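Local coordinates for Arf-GAP (Mus musculus, PDB 5C79), which activates the GTPase activity of Arf1 in a phosphatidylinositol 4,5-bisphosphate-dependent way and binds that lipid through the PH domain, at residues P79-P91 with S98-F110. Numbering follows the deposited sequence.
With PBU ((2R)-3-{[(R)-hydroxy{[(1R,2R,3S,4R,5R,6S)-2,3,6-trihydroxy-4,5-bis(phosphonooxy)cyclohexyl]oxy}phosphoryl]oxy}propane-1 ,2-diyl dibutanoate), chain C.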
ATOM      1  N   PRO A  79     -11.354  -8.824  -2.325  1.00 36.16           N
ATOM      2  CA  PRO A  79     -10.031  -8.201  -2.416  1.00 33.93           C
ATOM      3  C   PRO A  79      -8.850  -9.036  -1.894  1.00 29.74           C
ATOM      4  O   PRO A  79      -9.006  -9.905  -1.068  1.00 26.57           O
ATOM      5  CB  PRO A  79     -10.204  -6.944  -1.593  1.00 35.30           C
ATOM      6  CG  PRO A  79     -11.308  -7.246  -0.655  1.00 38.40           C
ATOM      7  CD  PRO A  79     -12.253  -8.061  -1.452  1.00 35.59           C
ATOM      8  N   ALA A  80      -7.673  -8.745  -2.421  1.00 25.76           N
ATOM      9  CA  ALA A  80      -6.428  -9.286  -1.934  1.00 24.88           C
ATOM     10  C   ALA A  80      -6.160  -8.704  -0.546  1.00 24.19           C
ATOM     11  O   ALA A  80      -6.412  -7.512  -0.308  1.00 22.96           O
ATOM     12  CB  ALA A  80      -5.284  -8.938  -2.875  1.00 24.00           C
ATOM     13  N   LYS A  81      -5.693  -9.564   0.345  1.00 24.16           N
ATOM     14  CA  LYS A  81      -5.328  -9.158   1.705  1.00 25.61           C
ATOM     15  C   LYS A  81      -3.846  -9.413   1.931  1.00 24.94           C
ATOM     16  O   LYS A  81      -3.386 -10.541   1.815  1.00 23.20           O
ATOM     17  CB  LYS A  81      -6.193  -9.897   2.736  1.00 28.16           C
ATOM     18  CG  LYS A  81      -7.650  -9.503   2.597  1.00 31.98           C
ATOM     19  CD  LYS A  81      -8.530  -9.967   3.742  1.00 37.95           C
ATOM     20  CE  LYS A  81      -9.913  -9.330   3.674  1.00 39.72           C
ATOM     21  NZ  LYS A  81      -9.953  -7.873   4.034  1.00 41.26           N
ATOM     22  N   LEU A  82      -3.116  -8.351   2.277  1.00 20.67           N
ATOM     23  CA  LEU A  82      -1.695  -8.424   2.533  1.00 22.40           C
ATOM     24  C   LEU A  82      -1.474  -8.206   4.026  1.00 21.22           C
ATOM     25  O   LEU A  82      -1.906  -7.212   4.597  1.00 18.32           O
ATOM     26  CB  LEU A  82      -0.925  -7.412   1.708  1.00 24.02           C
ATOM     27  CG  LEU A  82      -0.954  -7.612   0.192  1.00 26.73           C
ATOM     28  CD1 LEU A  82      -0.037  -6.575  -0.419  1.00 28.68           C
ATOM     29  CD2 LEU A  82      -0.526  -9.016  -0.221  1.00 31.21           C
ATOM     30  N   ASN A  83      -0.819  -9.172   4.640  1.00 20.33           N
ATOM     31  CA  ASN A  83      -0.429  -9.095   6.059  1.00 21.58           C
ATOM     32  C   ASN A  83       0.820  -8.222   6.146  1.00 18.92           C
ATOM     33  O   ASN A  83       1.908  -8.584   5.661  1.00 19.23           O
ATOM     34  CB  ASN A  83      -0.165 -10.511   6.607  1.00 24.35           C
ATOM     35  CG  ASN A  83       0.572 -10.518   7.949  1.00 30.26           C
ATOM     36  OD1 ASN A  83       0.642  -9.514   8.648  1.00 27.91           O
ATOM     37  ND2 ASN A  83       1.195 -11.678   8.277  1.00 34.90           N
ATOM     38  N   LEU A  84       0.673  -7.043   6.731  1.00 18.59           N
ATOM     39  CA  LEU A  84       1.792  -6.076   6.722  1.00 19.52           C
ATOM     40  C   LEU A  84       2.995  -6.485   7.578  1.00 20.02           C
ATOM     41  O   LEU A  84       4.104  -6.018   7.341  1.00 18.59           O
ATOM     42  CB  LEU A  84       1.318  -4.678   7.083  1.00 18.98           C
ATOM     43  CG  LEU A  84       0.319  -4.043   6.080  1.00 18.21           C
ATOM     44  CD1 LEU A  84      -0.229  -2.747   6.627  1.00 18.05           C
ATOM     45  CD2 LEU A  84       0.978  -3.825   4.732  1.00 18.03           C
ATOM     46  N   LEU A  85       2.816  -7.441   8.470  1.00 21.02           N
ATOM     47  CA  LEU A  85       4.012  -8.019   9.159  1.00 23.17           C
ATOM     48  C   LEU A  85       5.038  -8.663   8.263  1.00 24.59           C
ATOM     49  O   LEU A  85       6.215  -8.730   8.599  1.00 26.34           O
ATOM     50  CB  LEU A  85       3.569  -9.022  10.230  1.00 24.74           C
ATOM     51  CG  LEU A  85       3.093  -8.428  11.541  1.00 26.43           C
ATOM     52  CD1 LEU A  85       2.447  -9.508  12.381  1.00 27.38           C
ATOM     53  CD2 LEU A  85       4.262  -7.789  12.290  1.00 25.60           C
ATOM     54  N   THR A  86       4.609  -9.185   7.133  1.00 20.43           N
ATOM     55  CA  THR A  86       5.504  -9.911   6.250  1.00 22.40           C
ATOM     56  C   THR A  86       5.645  -9.216   4.914  1.00 20.09           C
ATOM     57  O   THR A  86       5.917  -9.854   3.906  1.00 20.05           O
ATOM     58  CB  THR A  86       5.030 -11.368   6.134  1.00 21.54           C
ATOM     59  OG1 THR A  86       3.639 -11.426   5.725  1.00 22.31           O
ATOM     60  CG2 THR A  86       5.210 -12.036   7.451  1.00 23.06           C
ATOM     61  N   CYS A  87       5.399  -7.894   4.930  1.00 19.13           N
ATOM     62  CA  CYS A  87       5.677  -7.008   3.798  1.00 19.65           C
ATOM     63  C   CYS A  87       6.651  -5.907   4.129  1.00 19.93           C
ATOM     64  O   CYS A  87       6.866  -5.546   5.283  1.00 22.33           O
ATOM     65  CB  CYS A  87       4.416  -6.370   3.224  1.00 21.07           C
ATOM     66  SG  CYS A  87       3.181  -7.566   2.644  1.00 21.37           S
ATOM     67  N   GLN A  88       7.316  -5.427   3.100  1.00 19.85           N
ATOM     68  CA  GLN A  88       8.330  -4.364   3.254  1.00 18.99           C
ATOM     69  C   GLN A  88       8.039  -3.252   2.260  1.00 19.16           C
ATOM     70  O   GLN A  88       8.004  -3.469   1.042  1.00 17.88           O
ATOM     71  CB  GLN A  88       9.739  -4.879   3.054  1.00 19.60           C
ATOM     72  CG  GLN A  88      10.832  -3.832   3.261  1.00 21.71           C
ATOM     73  CD  GLN A  88      10.786  -3.197   4.635  1.00 21.55           C
ATOM     74  OE1 GLN A  88      10.852  -3.900   5.636  1.00 24.28           O
ATOM     75  NE2 GLN A  88      10.690  -1.867   4.704  1.00 23.33           N
ATOM     76  N   VAL A  89       7.824  -2.062   2.803  1.00 19.08           N
ATOM     77  CA  VAL A  89       7.699  -0.854   1.957  1.00 19.63           C
ATOM     78  C   VAL A  89       9.086  -0.420   1.483  1.00 21.31           C
ATOM     79  O   VAL A  89      10.040  -0.363   2.266  1.00 21.66           O
ATOM     80  CB  VAL A  89       7.019   0.318   2.690  1.00 21.70           C
ATOM     81  CG1 VAL A  89       7.040   1.569   1.832  1.00 22.10           C
ATOM     82  CG2 VAL A  89       5.588  -0.052   3.028  1.00 22.19           C
ATOM     83  N   LYS A  90       9.201  -0.117   0.196  1.00 20.59           N
ATOM     84  CA  LYS A  90      10.427   0.420  -0.372  1.00 23.20           C
ATOM     85  C   LYS A  90      10.052   1.682  -1.131  1.00 25.33           C
ATOM     86  O   LYS A  90       9.488   1.599  -2.233  1.00 26.06           O
ATOM     87  CB  LYS A  90      11.136  -0.546  -1.287  1.00 27.34           C
ATOM     88  CG  LYS A  90      12.469   0.013  -1.764  1.00 29.23           C
ATOM     89  CD  LYS A  90      13.230  -0.979  -2.592  1.00 34.67           C
ATOM     90  CE  LYS A  90      14.604  -0.416  -2.937  1.00 35.11           C
ATOM     91  NZ  LYS A  90      15.332  -1.356  -3.826  1.00 37.85           N
ATOM     92  N   PRO A  91      10.309   2.841  -0.522  1.00 29.33           N
ATOM     93  CA  PRO A  91       9.961   4.067  -1.232  1.00 32.84           C
ATOM     94  C   PRO A  91      10.835   4.249  -2.436  1.00 33.67           C
ATOM     95  O   PRO A  91      11.929   3.734  -2.507  1.00 35.32           O
ATOM     96  CB  PRO A  91      10.203   5.183  -0.195  1.00 32.19           C
ATOM     97  CG  PRO A  91      10.518   4.521   1.079  1.00 32.60           C
ATOM     98  CD  PRO A  91      10.980   3.131   0.756  1.00 31.06           C
ATOM     99  N   SER A  98       5.986   7.264  -5.850  1.00 21.08           N
ATOM    100  CA  SER A  98       5.934   5.834  -6.092  1.00 21.59           C
ATOM    101  C   SER A  98       6.540   5.094  -4.915  1.00 21.72           C
ATOM    102  O   SER A  98       7.529   5.537  -4.338  1.00 22.13           O
ATOM    103  CB  SER A  98       6.681   5.416  -7.347  1.00 21.60           C
ATOM    104  OG  SER A  98       6.160   6.110  -8.486  1.00 26.09           O
ATOM    105  N   PHE A  99       5.984   3.931  -4.609  1.00 18.66           N
ATOM    106  CA  PHE A  99       6.645   3.012  -3.687  1.00 19.99           C
ATOM    107  C   PHE A  99       6.292   1.586  -4.032  1.00 22.50           C
ATOM    108  O   PHE A  99       5.228   1.319  -4.552  1.00 21.47           O
ATOM    109  CB  PHE A  99       6.267   3.298  -2.224  1.00 20.46           C
ATOM    110  CG  PHE A  99       4.807   3.164  -1.913  1.00 19.00           C
ATOM    111  CD1 PHE A  99       3.919   4.181  -2.196  1.00 20.47           C
ATOM    112  CD2 PHE A  99       4.323   2.011  -1.268  1.00 21.67           C
ATOM    113  CE1 PHE A  99       2.555   4.047  -1.863  1.00 19.67           C
ATOM    114  CE2 PHE A  99       2.995   1.888  -0.931  1.00 19.52           C
ATOM    115  CZ  PHE A  99       2.111   2.894  -1.234  1.00 20.21           C
ATOM    116  N   ASP A 100       7.191   0.672  -3.684  1.00 20.87           N
ATOM    117  CA  ASP A 100       6.909  -0.736  -3.769  1.00 21.21           C
ATOM    118  C   ASP A 100       6.470  -1.292  -2.425  1.00 19.74           C
ATOM    119  O   ASP A 100       6.938  -0.854  -1.362  1.00 18.49           O
ATOM    120  CB  ASP A 100       8.163  -1.476  -4.233  1.00 21.77           C
ATOM    121  CG  ASP A 100       8.476  -1.269  -5.685  1.00 25.90           C
ATOM    122  OD1 ASP A 100       7.708  -0.598  -6.404  1.00 22.51           O
ATOM    123  OD2 ASP A 100       9.550  -1.779  -6.102  1.00 27.49           O
ATOM    124  N   LEU A 101       5.618  -2.297  -2.496  1.00 18.12           N
ATOM    125  CA  LEU A 101       5.306  -3.168  -1.350  1.00 18.52           C
ATOM    126  C   LEU A 101       5.723  -4.589  -1.663  1.00 19.00           C
ATOM    127  O   LEU A 101       5.142  -5.284  -2.530  1.00 20.74           O
ATOM    128  CB  LEU A 101       3.829  -3.101  -0.984  1.00 18.65           C
ATOM    129  CG  LEU A 101       3.471  -3.783   0.332  1.00 18.84           C
ATOM    130  CD1 LEU A 101       4.074  -3.059   1.521  1.00 20.13           C
ATOM    131  CD2 LEU A 101       1.979  -3.813   0.459  1.00 20.86           C
ATOM    132  N   ILE A 102       6.800  -5.009  -0.996  1.00 19.62           N
ATOM    133  CA  ILE A 102       7.388  -6.321  -1.220  1.00 20.50           C
ATOM    134  C   ILE A 102       6.672  -7.308  -0.303  1.00 19.23           C
ATOM    135  O   ILE A 102       6.725  -7.204   0.922  1.00 19.44           O
ATOM    136  CB  ILE A 102       8.907  -6.326  -0.925  1.00 22.92           C
ATOM    137  CG1 ILE A 102       9.581  -5.213  -1.735  1.00 25.62           C
ATOM    138  CG2 ILE A 102       9.507  -7.684  -1.277  1.00 23.49           C
ATOM    139  CD1 ILE A 102      10.982  -4.880  -1.278  1.00 29.21           C
ATOM    140  N   SER A 103       5.962  -8.246  -0.905  1.00 20.84           N
ATOM    141  CA  SER A 103       5.365  -9.337  -0.155  1.00 21.93           C
ATOM    142  C   SER A 103       6.144 -10.623  -0.438  1.00 21.19           C
ATOM    143  O   SER A 103       6.968 -10.694  -1.320  1.00 21.38           O
ATOM    144  CB  SER A 103       3.863  -9.486  -0.451  1.00 25.66           C
ATOM    145  OG  SER A 103       3.646 -10.127  -1.673  1.00 29.65           O
ATOM    146  N   HIS A 104       5.809 -11.663   0.304  1.00 23.54           N
ATOM    147  CA  HIS A 104       6.575 -12.911   0.195  1.00 24.91           C
ATOM    148  C   HIS A 104       6.596 -13.540  -1.211  1.00 27.18           C
ATOM    149  O   HIS A 104       7.579 -14.157  -1.595  1.00 25.81           O
ATOM    150  CB  HIS A 104       6.089 -13.892   1.237  1.00 26.32           C
ATOM    151  CG  HIS A 104       4.724 -14.413   0.976  1.00 26.36           C
ATOM    152  ND1 HIS A 104       3.571 -13.727   1.301  1.00 28.72           N
ATOM    153  CD2 HIS A 104       4.332 -15.578   0.420  1.00 27.64           C
ATOM    154  CE1 HIS A 104       2.528 -14.462   0.967  1.00 29.96           C
ATOM    155  NE2 HIS A 104       2.968 -15.582   0.421  1.00 26.59           N
ATOM    156  N   ASN A 105       5.529 -13.339  -1.975  1.00 26.39           N
ATOM    157  CA  ASN A 105       5.423 -13.959  -3.309  1.00 26.70           C
ATOM    158  C   ASN A 105       5.199 -12.993  -4.476  1.00 27.69           C
ATOM    159  O   ASN A 105       4.937 -13.412  -5.584  1.00 26.16           O
ATOM    160  CB  ASN A 105       4.348 -15.051  -3.279  1.00 28.78           C
ATOM    161  CG  ASN A 105       2.940 -14.507  -3.056  1.00 30.87           C
ATOM    162  OD1 ASN A 105       2.715 -13.308  -3.040  1.00 34.90           O
ATOM    163  ND2 ASN A 105       1.969 -15.410  -2.887  1.00 31.44           N
ATOM    164  N   ARG A 106       5.293 -11.703  -4.200  1.00 24.63           N
ATOM    165  CA  ARG A 106       5.015 -10.677  -5.182  1.00 26.44           C
ATOM    166  C   ARG A 106       5.534  -9.320  -4.695  1.00 24.27           C
ATOM    167  O   ARG A 106       5.399  -9.008  -3.527  1.00 22.75           O
ATOM    168  CB  ARG A 106       3.495 -10.561  -5.355  1.00 28.30           C
ATOM    169  CG  ARG A 106       3.122  -9.472  -6.293  1.00 30.85           C
ATOM    170  CD  ARG A 106       1.736  -9.591  -6.823  1.00 27.96           C
ATOM    171  NE  ARG A 106       1.572  -8.497  -7.778  1.00 29.92           N
ATOM    172  CZ  ARG A 106       0.453  -8.227  -8.431  1.00 29.34           C
ATOM    173  NH1 ARG A 106      -0.616  -8.962  -8.266  1.00 30.64           N
ATOM    174  NH2 ARG A 106       0.416  -7.185  -9.255  1.00 37.96           N
ATOM    175  N   THR A 107       5.987  -8.493  -5.620  1.00 24.45           N
ATOM    176  CA  THR A 107       6.210  -7.069  -5.322  1.00 23.99           C
ATOM    177  C   THR A 107       5.138  -6.237  -6.023  1.00 23.51           C
ATOM    178  O   THR A 107       5.021  -6.296  -7.224  1.00 24.88           O
ATOM    179  CB  THR A 107       7.624  -6.630  -5.719  1.00 26.44           C
ATOM    180  OG1 THR A 107       8.555  -7.331  -4.888  1.00 26.31           O
ATOM    181  CG2 THR A 107       7.824  -5.143  -5.509  1.00 27.21           C
ATOM    182  N   TYR A 108       4.358  -5.502  -5.249  1.00 20.31           N
ATOM    183  CA  TYR A 108       3.409  -4.541  -5.766  1.00 20.08           C
ATOM    184  C   TYR A 108       4.096  -3.218  -6.054  1.00 18.34           C
ATOM    185  O   TYR A 108       4.890  -2.746  -5.228  1.00 21.56           O
ATOM    186  CB  TYR A 108       2.292  -4.341  -4.761  1.00 20.68           C
ATOM    187  CG  TYR A 108       1.325  -5.472  -4.681  1.00 21.57           C
ATOM    188  CD1 TYR A 108       1.535  -6.549  -3.800  1.00 23.10           C
ATOM    189  CD2 TYR A 108       0.173  -5.470  -5.460  1.00 21.76           C
ATOM    190  CE1 TYR A 108       0.618  -7.596  -3.745  1.00 23.81           C
ATOM    191  CE2 TYR A 108      -0.750  -6.506  -5.374  1.00 24.80           C
ATOM    192  CZ  TYR A 108      -0.507  -7.577  -4.544  1.00 23.89           C
ATOM    193  OH  TYR A 108      -1.496  -8.558  -4.470  1.00 23.59           O
ATOM    194  N   HIS A 109       3.826  -2.624  -7.222  1.00 17.72           N
ATOM    195  CA  HIS A 109       4.371  -1.301  -7.559  1.00 17.96           C
ATOM    196  C   HIS A 109       3.217  -0.339  -7.450  1.00 17.26           C
ATOM    197  O   HIS A 109       2.272  -0.433  -8.242  1.00 17.53           O
ATOM    198  CB  HIS A 109       4.957  -1.226  -8.962  1.00 20.52           C
ATOM    199  CG  HIS A 109       5.965  -2.283  -9.210  1.00 23.25           C
ATOM    200  ND1 HIS A 109       7.161  -2.327  -8.527  1.00 25.23           N
ATOM    201  CD2 HIS A 109       5.931  -3.390  -9.986  1.00 25.31           C
ATOM    202  CE1 HIS A 109       7.848  -3.384  -8.912  1.00 26.10           C
ATOM    203  NE2 HIS A 109       7.124  -4.051  -9.795  1.00 26.52           N
ATOM    204  N   PHE A 110       3.294   0.573  -6.484  1.00 15.94           N
ATOM    205  CA  PHE A 110       2.218   1.531  -6.239  1.00 16.79           C
ATOM    206  C   PHE A 110       2.667   2.942  -6.556  1.00 18.25           C
ATOM    207  O   PHE A 110       3.859   3.245  -6.540  1.00 18.97           O
ATOM    208  CB  PHE A 110       1.769   1.511  -4.775  1.00 16.78           C
ATOM    209  CG  PHE A 110       1.028   0.264  -4.356  1.00 16.94           C
ATOM    210  CD1 PHE A 110      -0.176  -0.100  -4.955  1.00 17.54           C
ATOM    211  CD2 PHE A 110       1.524  -0.548  -3.338  1.00 16.65           C
ATOM    212  CE1 PHE A 110      -0.869  -1.212  -4.535  1.00 18.21           C
ATOM    213  CE2 PHE A 110       0.841  -1.668  -2.914  1.00 16.54           C
ATOM    214  CZ  PHE A 110      -0.361  -2.023  -3.517  1.00 18.48           C
TER
HETATM  215  P1  PBU C 800      -6.518  -5.428 -17.759  1.00 46.95           P
HETATM  216  P4  PBU C 800      -2.099  -7.972 -11.637  1.00 37.29           P
HETATM  217  P5  PBU C 800      -6.731  -6.677 -10.708  1.00 31.91           P
HETATM  218  C3' PBU C 800      -6.251  -5.949 -20.296  1.00 58.50           C
HETATM  219  C2' PBU C 800      -5.664  -7.243 -20.810  1.00 64.65           C
HETATM  220  O2' PBU C 800      -4.366  -6.987 -21.376  1.00 62.72           O
HETATM  221  C1' PBU C 800      -6.693  -7.905 -21.739  1.00 69.42           C
HETATM  222  O1' PBU C 800      -6.677  -9.300 -21.470  1.00 72.26           O
HETATM  223  C1  PBU C 800      -5.258  -6.254 -15.518  1.00 35.70           C
HETATM  224  O1  PBU C 800      -6.050  -6.549 -16.672  1.00 42.78           O
HETATM  225  C2  PBU C 800      -3.772  -6.639 -15.711  1.00 35.88           C
HETATM  226  O2  PBU C 800      -3.509  -8.011 -16.017  1.00 37.00           O
HETATM  227  C3  PBU C 800      -3.020  -6.404 -14.439  1.00 35.96           C
HETATM  228  O3  PBU C 800      -1.644  -6.838 -14.598  1.00 36.95           O
HETATM  229  C4  PBU C 800      -3.792  -7.112 -13.319  1.00 36.50           C
HETATM  230  O4  PBU C 800      -3.071  -6.861 -12.180  1.00 33.81           O
HETATM  231  C5  PBU C 800      -5.191  -6.637 -13.024  1.00 34.06           C
HETATM  232  O5  PBU C 800      -5.857  -7.311 -11.920  1.00 33.96           O
HETATM  233  C6  PBU C 800      -5.936  -6.908 -14.297  1.00 35.52           C
HETATM  234  O6  PBU C 800      -7.208  -6.381 -14.044  1.00 33.03           O
HETATM  235  C7  PBU C 800      -4.316  -6.224 -22.629  1.00 67.79           C
HETATM  236  O7  PBU C 800      -4.455  -5.012 -22.633  1.00 64.53           O
HETATM  237  C8  PBU C 800      -4.023  -6.956 -23.919  1.00 69.41           C
HETATM  238  C9  PBU C 800      -2.514  -7.034 -24.071  1.00 69.75           C
HETATM  239  C10 PBU C 800      -1.925  -7.611 -22.803  1.00 70.48           C
HETATM  240  C11 PBU C 800      -7.829 -10.054 -21.011  1.00 76.42           C
HETATM  241  O11 PBU C 800      -8.724  -9.522 -20.377  1.00 76.59           O
HETATM  242  C12 PBU C 800      -7.884 -11.519 -21.351  1.00 80.64           C
HETATM  243  C13 PBU C 800      -7.742 -11.652 -22.863  1.00 80.47           C
HETATM  244  C14 PBU C 800      -6.291 -11.667 -23.292  1.00 80.63           C
HETATM  245  O41 PBU C 800      -0.758  -8.008 -12.362  1.00 35.33           O
HETATM  246  O42 PBU C 800      -3.009  -9.188 -11.627  1.00 37.36           O
HETATM  247  O43 PBU C 800      -1.764  -7.361 -10.305  1.00 35.38           O
HETATM  248  O51 PBU C 800      -6.560  -7.804  -9.703  1.00 34.54           O
HETATM  249  O52 PBU C 800      -5.890  -5.459 -10.344  1.00 33.64           O
HETATM  250  O53 PBU C 800      -8.116  -6.267 -10.982  1.00 27.98           O
HETATM  251  OP1 PBU C 800      -6.860  -6.271 -19.054  1.00 48.21           O
HETATM  252  OP2 PBU C 800      -5.375  -4.447 -17.953  1.00 45.84           O
HETATM  253  OP3 PBU C 800      -7.894  -4.906 -17.443  1.00 36.09           O
HETATM  254  O   HOH W   1       3.789 -11.347   2.774  1.00 35.04           O
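L82 and L101 meet tip to tip, CD1 of L82 lying 3.5 Å from CD2 of L101. The same L82 methyl meets the Y108 ring obliquely, 3.5 Å from CE1. L101 swings CG opposite the backbone N (chi1 -170°), which brings its other methyl, CD1, to C87 CB and V89 CG2, each 3.7 Å away. C87 SG packs at 3.7 Å on S103 CB, and V89 CG1 slants against the F99 ring, one face of which carries F110 CB. Strands 88-91 and 98-103 form an antiparallel hairpin: Q88 pairs with I102 through two backbone bonds, and K90 with D100 through two more, K90 N to D100 O being 2.8 Å. Strands 88-91 and 80-83 are the outer strands of the seven-stranded antiparallel PH-domain sheet, which bends so that these ends come near each other; L82 and L101 pack between them, and helix 115-135 touches L84 and F99. Beside the hairpin one water, in the plane of the H104 imidazole, bonds ND1 and also T86 O and OG1. S103 OG and N both donate to R106 O, bracing the turn into strand 106-110. Y108 and R106 lie face to face, CE2 of Y108 3.7 Å above the guanidinium centre. From there R106, extended from CG to NE, presents its edge to O43 on the 4-phosphate of the bound lipid; NH2 lies doubtfully close, and the bond from NH1 is weak. Replacing this arginine by an alanine would probably leave the 4-phosphate without this charged partner and the Y108 face without the group stacked on it. K47 and R59 also bond the lipid.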